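Local coordinates for protein probable endonuclease 4 (Thermotoga maritima, PDB 4HNO) that probably cleaves the phosphodiester backbone of DNA at apurinic or apyrimidinic sites during base excision repair, using a cluster of three metal ions, at residues 138-143 against 173-178. Sequence-based numbering, arbitrary orientation.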
loop_
_atom_site.group_PDB
_atom_site.type_symbol
_atom_site.label_atom_id
_atom_site.label_comp_id
_atom_site.label_asym_id
_atom_site.label_seq_id
_atom_site.Cartn_x
_atom_site.Cartn_y
_atom_site.Cartn_z
ATOM N N ASN A 138 5.426 21.267 0.257
ATOM C CA ASN A 138 4.346 22.159 -0.131
ATOM C C ASN A 138 2.980 21.667 0.336
ATOM O O ASN A 138 1.958 22.158 -0.126
ATOM C CB ASN A 138 4.363 22.405 -1.640
ATOM C CG ASN A 138 5.512 23.269 -2.041
ATOM O OD1 ASN A 138 5.509 24.473 -1.781
ATOM N ND2 ASN A 138 6.520 22.675 -2.636
ATOM N N THR A 139 2.982 20.725 1.283
ATOM C CA THR A 139 1.772 20.189 1.874
ATOM C C THR A 139 2.053 19.942 3.361
ATOM O O THR A 139 3.196 20.003 3.802
ATOM C CB THR A 139 1.356 18.869 1.231
ATOM O OG1 THR A 139 2.391 17.904 1.395
ATOM C CG2 THR A 139 0.998 19.024 -0.245
ATOM N N GLU A 140 1.012 19.618 4.108
ATOM C CA GLU A 140 1.165 19.207 5.506
ATOM C C GLU A 140 0.337 17.984 5.820
ATOM O O GLU A 140 -0.664 17.705 5.188
ATOM C CB GLU A 140 0.782 20.334 6.481
ATOM C CG GLU A 140 1.625 21.585 6.344
ATOM C CD GLU A 140 3.099 21.403 6.674
ATOM O OE1 GLU A 140 3.484 20.415 7.340
ATOM O OE2 GLU A 140 3.899 22.283 6.282
ATOM N N GLY A 141 0.790 17.262 6.839
ATOM C CA GLY A 141 -0.009 16.286 7.550
ATOM C C GLY A 141 0.157 14.883 6.997
ATOM O O GLY A 141 0.591 13.949 7.658
ATOM N N VAL A 142 -0.224 14.713 5.741
ATOM C CA VAL A 142 -0.313 13.413 5.119
ATOM C C VAL A 142 1.076 12.791 5.054
ATOM O O VAL A 142 2.056 13.465 4.723
ATOM C CB VAL A 142 -0.939 13.534 3.708
ATOM C CG1 VAL A 142 -0.934 12.201 2.978
ATOM C CG2 VAL A 142 -2.354 14.074 3.797
ATOM N N VAL A 143 1.130 11.502 5.356
ATOM C CA VAL A 143 2.333 10.693 5.266
ATOM C C VAL A 143 2.276 9.880 3.986
ATOM O O VAL A 143 1.266 9.239 3.705
ATOM C CB VAL A 143 2.411 9.768 6.502
ATOM C CG1 VAL A 143 3.527 8.735 6.373
ATOM C CG2 VAL A 143 2.592 10.605 7.776
ATOM N N ARG A 173 11.449 13.203 6.322
ATOM C CA ARG A 173 11.429 11.761 6.408
ATOM C C ARG A 173 10.406 11.250 7.419
ATOM O O ARG A 173 9.967 10.094 7.294
ATOM C CB ARG A 173 12.806 11.198 6.637
ATOM C CG ARG A 173 13.444 11.637 7.864
ATOM C CD ARG A 173 14.857 11.103 7.945
ATOM N NE ARG A 173 15.469 11.625 9.150
ATOM C CZ ARG A 173 16.129 12.773 9.231
ATOM N NH1 ARG A 173 16.310 13.545 8.172
ATOM N NH2 ARG A 173 16.610 13.161 10.395
ATOM N N ASP A 174 9.969 12.056 8.378
ATOM C CA ASP A 174 8.907 11.607 9.264
ATOM C C ASP A 174 7.564 11.472 8.531
ATOM O O ASP A 174 6.636 10.830 9.032
ATOM C CB ASP A 174 8.719 12.553 10.466
ATOM C CG ASP A 174 9.879 12.551 11.434
ATOM O OD1 ASP A 174 10.751 11.681 11.323
ATOM O OD2 ASP A 174 9.907 13.412 12.334
ATOM N N ARG A 175 7.460 12.070 7.344
ATOM C CA ARG A 175 6.276 11.931 6.508
ATOM C C ARG A 175 6.491 10.950 5.363
ATOM O O ARG A 175 5.733 10.958 4.400
ATOM C CB ARG A 175 5.798 13.287 6.028
ATOM C CG ARG A 175 5.212 14.122 7.155
ATOM C CD ARG A 175 4.885 15.527 6.712
ATOM N NE ARG A 175 3.872 15.510 5.671
ATOM C CZ ARG A 175 3.729 16.442 4.737
ATOM N NH1 ARG A 175 2.745 16.321 3.862
ATOM N NH2 ARG A 175 4.548 17.482 4.689
ATOM N N VAL A 176 7.451 10.038 5.537
ATOM C CA VAL A 176 7.622 8.914 4.620
ATOM C C VAL A 176 7.648 7.652 5.475
ATOM O O VAL A 176 8.451 7.530 6.414
ATOM C CB VAL A 176 8.910 9.032 3.812
ATOM C CG1 VAL A 176 9.067 7.840 2.870
ATOM C CG2 VAL A 176 8.929 10.326 3.021
ATOM N N ALA A 177 6.804 6.694 5.130
ATOM C CA ALA A 177 6.799 5.406 5.811
ATOM C C ALA A 177 6.625 4.315 4.748
ATOM O O ALA A 177 6.852 4.595 3.567
ATOM C CB ALA A 177 5.787 5.383 6.956
ATOM N N ILE A 178 6.296 3.096 5.150
ATOM C CA ILE A 178 6.437 1.940 4.292
ATOM C C ILE A 178 5.170 1.093 4.286
ATOM O O ILE A 178 4.520 0.884 5.316
ATOM C CB ILE A 178 7.652 1.096 4.790
ATOM C CG1 ILE A 178 8.947 1.916 4.829
ATOM C CG2 ILE A 178 7.821 -0.201 4.011
ATOM C CD1 ILE A 178 9.427 2.372 3.489
#
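The guanidinium of Arg175 lies with one face against the turn at Glu140 and Gly141: Glu140 CA stands 3.4 Å above its plane and Gly141 N 3.5 Å, both offset toward the rim. At its edge, close to the plane, come Thr139 OG1 and the carbonyl of Val142. Two grips account for this placement. Side-on, NE and NH1 of Arg175 both donate to Val142 O, at 2.9 and 3.1 Å; NH1 sits on a lone pair of that oxygen, whereas NE approaches from above the carbonyl plane. End-on, Arg175 NH1 reaches Thr139 OG1 at 3.0 Å along a nearly straight bond (163°), and NH2 meets Thr139 O with a poorer angle of 134°, the oxygen being tilted from the guanidinium plane. Four bonds in two directions should fix the rotation of the group. Its aliphatic chain, extended at chi2, turns at chi3 (62°), which swings NE toward Val142 O. NH2 also donates to Leu136 O at the end of helix 121-136 and to Gln172 OE1, so the arginine joins the helix end and the loop to its own segment. Thr139 OG1, which accepts from NH1, is also hydrogen-bonded to Val135 O. Glu140 OE1 lies 4.1 Å from Arg175 NH2 but well out of the guanidinium plane, so any attraction is purely electrostatic.

The backbones come closest at Val143 and Arg175: Val143 CA makes a bent CA-H...O contact with Arg175 O at 3.5 Å, and Val143 CG1 packs on Ala177 CB at 4.1 Å. Arg175 and Ala177 share backbone hydrogen bonds with Ile144, which sets the parallel pairing of strands 143-147 and 176-181. The contact thus joins a helix-to-strand loop to the start of the next barrel strand, an arrangement belonging to the repeating beta-alpha units of a TIM barrel.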